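Long-range contact in pseudoperoxidase (PDB 5VIA), which binds heme b, its iron ligated on both faces by protein side chains, in a peroxidase-type fold, and is a pseudoperoxidase: residues S169-Y181 with K233-E245. Sequence-based numbering, arbitrary orientation.
Sequences SGLESATHTGRRY and KKRQCVVNAAELE. With HEM (protoporphyrin IX containing Fe), chain B.
The heme pocket, on the side of the axial ligand H159, brings H176 against V238 and links it through a water to N240 and E243. The H176 imidazole stands edge-on to the porphyrin, its CE1 3.4 Å from C1A of the heme, and stacks on the ring of H159. Water 3 lies in the imidazole plane, 2.7 Å from H176 NE2; it accepts from N240 N and donates to N240 OD1 and, at 2.5 Å, to E243 OE2. The other carboxylate oxygen of E243 binds H159 ND1 and Y187 OH, so one acid, probably in the place of the proximal aspartate usual in heme peroxidases, connects the axial histidine with the water that meets the H176 ring edge. N240 also lays its amide against a heme methyl, while S169, seven residues before H176, hydrogen-bonds a propionate through OG.

The 169-181 loop runs parallel to strand 235-240, an outer strand of a three-stranded antiparallel sheet. A single parallel bridge joins T175 to C237: V238 N donates to T175 O at 2.8 Å in the carbonyl plane (155° at the hydrogen), and T175 N makes a weaker bond to Q236 O. With H176 CG turned beside its own backbone N (chi1 -77°), CD2 comes 3.0 Å from V238 O. That buried carbonyl has no conventional hydrogen-bond partner and also receives the H176 CA-H, at 164°.

Next to the bridge, A174 CB packs on V238 CG2 at 3.7 Å. T175 OG1 closes an ST motif by accepting from G178 N, and water 2 ties the same hydroxyl to Q236 O. C237 SG rests 3.6 Å from G178 N. The R235 chain, bent at chi2 and chi3, brings NH2 to G178 O in a short but poorly directed, weak bond (2.6 Å).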
# COMPACT_ATOMS: atom_id res chain seq x y z
N SER A 169 -2.70 -13.29 3.33
CA SER A 169 -2.93 -13.33 4.77
C SER A 169 -3.40 -14.69 5.26
O SER A 169 -3.25 -15.02 6.43
CB SER A 169 -3.95 -12.26 5.18
OG SER A 169 -3.47 -10.99 4.83
N GLY A 170 -3.99 -15.47 4.36
CA GLY A 170 -4.48 -16.78 4.71
C GLY A 170 -5.98 -16.84 4.90
O GLY A 170 -6.52 -17.88 5.31
N LEU A 171 -6.66 -15.73 4.63
CA LEU A 171 -8.12 -15.68 4.73
C LEU A 171 -8.71 -14.80 3.63
O LEU A 171 -8.03 -13.96 3.05
CB LEU A 171 -8.55 -15.17 6.11
CG LEU A 171 -8.02 -13.76 6.38
CD1 LEU A 171 -9.13 -12.77 6.64
CD2 LEU A 171 -7.04 -13.74 7.53
N GLU A 172 -10.00 -15.01 3.37
CA GLU A 172 -10.74 -14.41 2.27
C GLU A 172 -11.98 -13.74 2.88
O GLU A 172 -12.31 -14.01 4.04
CB GLU A 172 -11.15 -15.57 1.35
CG GLU A 172 -12.11 -15.30 0.21
CD GLU A 172 -11.96 -16.36 -0.87
OE1 GLU A 172 -12.92 -17.11 -1.13
OE2 GLU A 172 -10.85 -16.43 -1.44
N SER A 173 -12.67 -12.90 2.12
CA SER A 173 -13.95 -12.32 2.56
C SER A 173 -13.81 -11.46 3.82
O SER A 173 -14.62 -11.55 4.75
CB SER A 173 -15.01 -13.40 2.81
OG SER A 173 -15.21 -14.18 1.65
N ALA A 174 -12.77 -10.65 3.84
CA ALA A 174 -12.55 -9.72 4.94
C ALA A 174 -11.87 -8.50 4.36
O ALA A 174 -11.21 -8.60 3.33
CB ALA A 174 -11.68 -10.36 6.00
N THR A 175 -12.05 -7.36 5.01
CA THR A 175 -11.39 -6.12 4.61
C THR A 175 -10.93 -5.46 5.90
O THR A 175 -11.22 -5.97 6.97
CB THR A 175 -12.35 -5.19 3.85
OG1 THR A 175 -13.48 -4.89 4.68
CG2 THR A 175 -12.84 -5.89 2.59
N HIS A 176 -10.20 -4.35 5.81
CA HIS A 176 -9.80 -3.64 7.02
C HIS A 176 -10.96 -2.87 7.65
O HIS A 176 -11.08 -2.80 8.88
CB HIS A 176 -8.66 -2.66 6.73
CG HIS A 176 -7.32 -3.31 6.59
ND1 HIS A 176 -6.70 -3.52 5.38
CD2 HIS A 176 -6.46 -3.79 7.53
CE1 HIS A 176 -5.53 -4.10 5.57
NE2 HIS A 176 -5.36 -4.27 6.87
N THR A 177 -11.81 -2.26 6.81
CA THR A 177 -12.81 -1.31 7.29
C THR A 177 -14.24 -1.60 6.85
O THR A 177 -15.15 -0.83 7.16
CB THR A 177 -12.47 0.14 6.86
OG1 THR A 177 -12.72 0.28 5.45
CG2 THR A 177 -11.03 0.47 7.16
N GLY A 178 -14.45 -2.70 6.14
CA GLY A 178 -15.80 -3.06 5.74
C GLY A 178 -16.15 -2.57 4.35
O GLY A 178 -17.24 -2.87 3.83
N ARG A 179 -15.24 -1.82 3.74
CA ARG A 179 -15.43 -1.31 2.38
C ARG A 179 -14.17 -1.48 1.56
O ARG A 179 -13.07 -1.68 2.11
CB ARG A 179 -15.87 0.16 2.39
CG ARG A 179 -17.20 0.40 3.06
CD ARG A 179 -17.76 1.77 2.74
NE ARG A 179 -18.99 2.03 3.49
CZ ARG A 179 -19.44 3.25 3.78
NH1 ARG A 179 -18.78 4.32 3.39
NH2 ARG A 179 -20.57 3.38 4.48
N ARG A 180 -14.32 -1.39 0.25
CA ARG A 180 -13.24 -1.77 -0.66
C ARG A 180 -12.87 -0.73 -1.72
O ARG A 180 -11.77 -0.78 -2.26
CB ARG A 180 -13.63 -3.06 -1.38
CG ARG A 180 -13.81 -4.24 -0.46
CD ARG A 180 -14.08 -5.50 -1.24
NE ARG A 180 -15.42 -5.49 -1.81
CZ ARG A 180 -15.86 -6.44 -2.63
NH1 ARG A 180 -15.05 -7.44 -2.97
NH2 ARG A 180 -17.09 -6.38 -3.12
N TYR A 181 -13.79 0.17 -2.05
CA TYR A 181 -13.63 0.92 -3.29
C TYR A 181 -13.44 2.44 -3.20
O TYR A 181 -13.36 3.09 -4.23
CB TYR A 181 -14.75 0.59 -4.27
CG TYR A 181 -14.79 -0.88 -4.66
CD1 TYR A 181 -13.70 -1.48 -5.29
CD2 TYR A 181 -15.90 -1.66 -4.38
CE1 TYR A 181 -13.73 -2.83 -5.65
CE2 TYR A 181 -15.94 -3.00 -4.74
CZ TYR A 181 -14.85 -3.57 -5.37
OH TYR A 181 -14.90 -4.91 -5.71
N LYS A 233 -26.59 -7.86 7.54
CA LYS A 233 -25.62 -8.95 7.75
C LYS A 233 -24.28 -8.40 8.25
O LYS A 233 -24.01 -7.20 8.12
CB LYS A 233 -25.41 -9.71 6.44
CG LYS A 233 -24.84 -11.11 6.61
CD LYS A 233 -24.35 -11.66 5.28
CE LYS A 233 -24.67 -13.12 5.13
NZ LYS A 233 -26.11 -13.40 5.37
N LYS A 234 -23.44 -9.26 8.81
CA LYS A 234 -22.15 -8.81 9.34
C LYS A 234 -21.00 -8.95 8.34
O LYS A 234 -20.89 -9.97 7.64
CB LYS A 234 -21.79 -9.54 10.65
CG LYS A 234 -22.75 -9.29 11.80
CD LYS A 234 -22.29 -10.00 13.07
CE LYS A 234 -22.18 -11.52 12.89
NZ LYS A 234 -23.50 -12.18 12.67
N ARG A 235 -20.15 -7.93 8.29
CA ARG A 235 -18.92 -7.93 7.51
C ARG A 235 -17.74 -8.14 8.46
O ARG A 235 -17.67 -7.51 9.52
CB ARG A 235 -18.75 -6.58 6.79
CG ARG A 235 -19.94 -6.16 5.94
CD ARG A 235 -19.77 -6.60 4.50
NE ARG A 235 -18.74 -5.80 3.81
CZ ARG A 235 -18.84 -5.39 2.55
NH1 ARG A 235 -19.92 -5.72 1.84
NH2 ARG A 235 -17.88 -4.67 2.00
N GLN A 236 -16.81 -9.01 8.08
CA GLN A 236 -15.66 -9.28 8.92
C GLN A 236 -14.60 -8.24 8.60
O GLN A 236 -14.20 -8.09 7.44
CB GLN A 236 -15.13 -10.70 8.67
CG GLN A 236 -13.83 -11.05 9.41
CD GLN A 236 -13.36 -12.46 9.13
OE1 GLN A 236 -13.60 -13.00 8.05
NE2 GLN A 236 -12.73 -13.09 10.12
N CYS A 237 -14.19 -7.49 9.62
CA CYS A 237 -13.19 -6.45 9.45
C CYS A 237 -11.96 -6.80 10.28
O CYS A 237 -12.07 -7.12 11.47
CB CYS A 237 -13.76 -5.10 9.88
SG CYS A 237 -15.28 -4.68 9.02
N VAL A 238 -10.80 -6.74 9.64
CA VAL A 238 -9.59 -7.34 10.18
C VAL A 238 -8.44 -6.33 10.14
O VAL A 238 -8.25 -5.66 9.13
CB VAL A 238 -9.20 -8.61 9.38
CG1 VAL A 238 -7.96 -9.24 9.95
CG2 VAL A 238 -10.35 -9.63 9.39
N VAL A 239 -7.71 -6.20 11.25
CA VAL A 239 -6.60 -5.25 11.35
C VAL A 239 -5.48 -5.88 12.19
O VAL A 239 -5.76 -6.60 13.15
CB VAL A 239 -7.04 -3.92 12.02
CG1 VAL A 239 -5.88 -2.93 12.10
CG2 VAL A 239 -8.20 -3.28 11.26
N ASN A 240 -4.23 -5.64 11.80
CA ASN A 240 -3.08 -6.08 12.59
C ASN A 240 -3.13 -5.53 14.02
O ASN A 240 -3.49 -4.37 14.22
CB ASN A 240 -1.78 -5.59 11.94
CG ASN A 240 -1.27 -6.53 10.87
OD1 ASN A 240 -1.85 -6.63 9.79
ND2 ASN A 240 -0.16 -7.21 11.15
N ALA A 241 -2.76 -6.36 15.00
CA ALA A 241 -2.64 -5.89 16.38
C ALA A 241 -1.74 -4.66 16.46
O ALA A 241 -2.04 -3.71 17.18
CB ALA A 241 -2.08 -7.00 17.29
N ALA A 242 -0.65 -4.68 15.69
CA ALA A 242 0.30 -3.56 15.66
C ALA A 242 -0.31 -2.23 15.21
O ALA A 242 0.04 -1.17 15.73
CB ALA A 242 1.49 -3.92 14.79
N GLU A 243 -1.21 -2.29 14.23
CA GLU A 243 -1.90 -1.10 13.75
C GLU A 243 -2.81 -0.52 14.84
O GLU A 243 -2.97 0.70 14.95
CB GLU A 243 -2.72 -1.44 12.50
CG GLU A 243 -2.27 -0.76 11.23
CD GLU A 243 -2.96 -1.31 9.99
OE1 GLU A 243 -3.78 -0.58 9.37
OE2 GLU A 243 -2.67 -2.47 9.63
N LEU A 244 -3.39 -1.40 15.66
CA LEU A 244 -4.25 -0.99 16.76
C LEU A 244 -3.45 -0.50 17.97
O LEU A 244 -3.86 0.44 18.66
CB LEU A 244 -5.16 -2.15 17.18
CG LEU A 244 -6.16 -2.62 16.12
CD1 LEU A 244 -6.81 -3.95 16.50
CD2 LEU A 244 -7.22 -1.55 15.93
N GLU A 245 -2.30 -1.12 18.23
CA GLU A 245 -1.52 -0.77 19.41
C GLU A 245 -0.96 0.64 19.29
O GLU A 245 -0.72 1.31 20.29
CB GLU A 245 -0.42 -1.80 19.67
CG GLU A 245 -0.94 -3.14 20.22
CD GLU A 245 -1.71 -2.99 21.53
OE1 GLU A 245 -1.13 -2.50 22.52
OE2 GLU A 245 -2.89 -3.39 21.57
CHA HEM B . -3.54 -5.07 2.35
CHB HEM B . -1.22 -5.14 6.64
CHC HEM B . 1.29 -1.25 5.16
CHD HEM B . -1.55 -0.76 1.23
C1A HEM B . -3.07 -5.44 3.58
C2A HEM B . -3.40 -6.69 4.24
C3A HEM B . -2.76 -6.73 5.41
C4A HEM B . -2.00 -5.49 5.55
CMA HEM B . -2.82 -7.87 6.44
CAA HEM B . -4.29 -7.80 3.64
CBA HEM B . -3.38 -8.48 2.60
CGA HEM B . -4.05 -9.62 1.87
O1A HEM B . -4.45 -10.61 2.53
O2A HEM B . -4.17 -9.55 0.61
C1B HEM B . -0.30 -4.11 6.63
C2B HEM B . 0.62 -3.75 7.68
C3B HEM B . 1.34 -2.69 7.28
C4B HEM B . 0.86 -2.30 5.96
CMB HEM B . 0.76 -4.51 9.01
CAB HEM B . 2.43 -2.03 8.15
CBB HEM B . 3.47 -1.37 7.62
C1C HEM B . 0.75 -0.77 3.99
C2C HEM B . 1.17 0.43 3.25
C3C HEM B . 0.38 0.55 2.16
C4C HEM B . -0.57 -0.56 2.18
CMC HEM B . 2.35 1.34 3.69
CAC HEM B . 0.34 1.57 0.99
CBC HEM B . 1.28 2.51 0.81
C1D HEM B . -2.37 -1.87 1.17
C2D HEM B . -3.39 -2.09 0.16
C3D HEM B . -4.02 -3.43 0.51
C4D HEM B . -3.31 -3.88 1.69
CMD HEM B . -3.76 -1.17 -1.02
CAD HEM B . -5.14 -4.17 -0.26
CBD HEM B . -4.42 -4.99 -1.33
CGD HEM B . -5.39 -5.81 -2.16
O1D HEM B . -4.92 -6.69 -2.94
O2D HEM B . -6.61 -5.58 -2.02
NA HEM B . -2.22 -4.72 4.42
NB HEM B . -0.14 -3.21 5.60
NC HEM B . -0.33 -1.34 3.30
ND HEM B . -2.36 -2.93 2.06
FE HEM B . -1.23 -3.11 3.84
O HOH W 1 -17.07 -10.64 5.51
O HOH W 2 -15.26 -6.73 5.32
O HOH W 3 -3.71 -4.70 8.98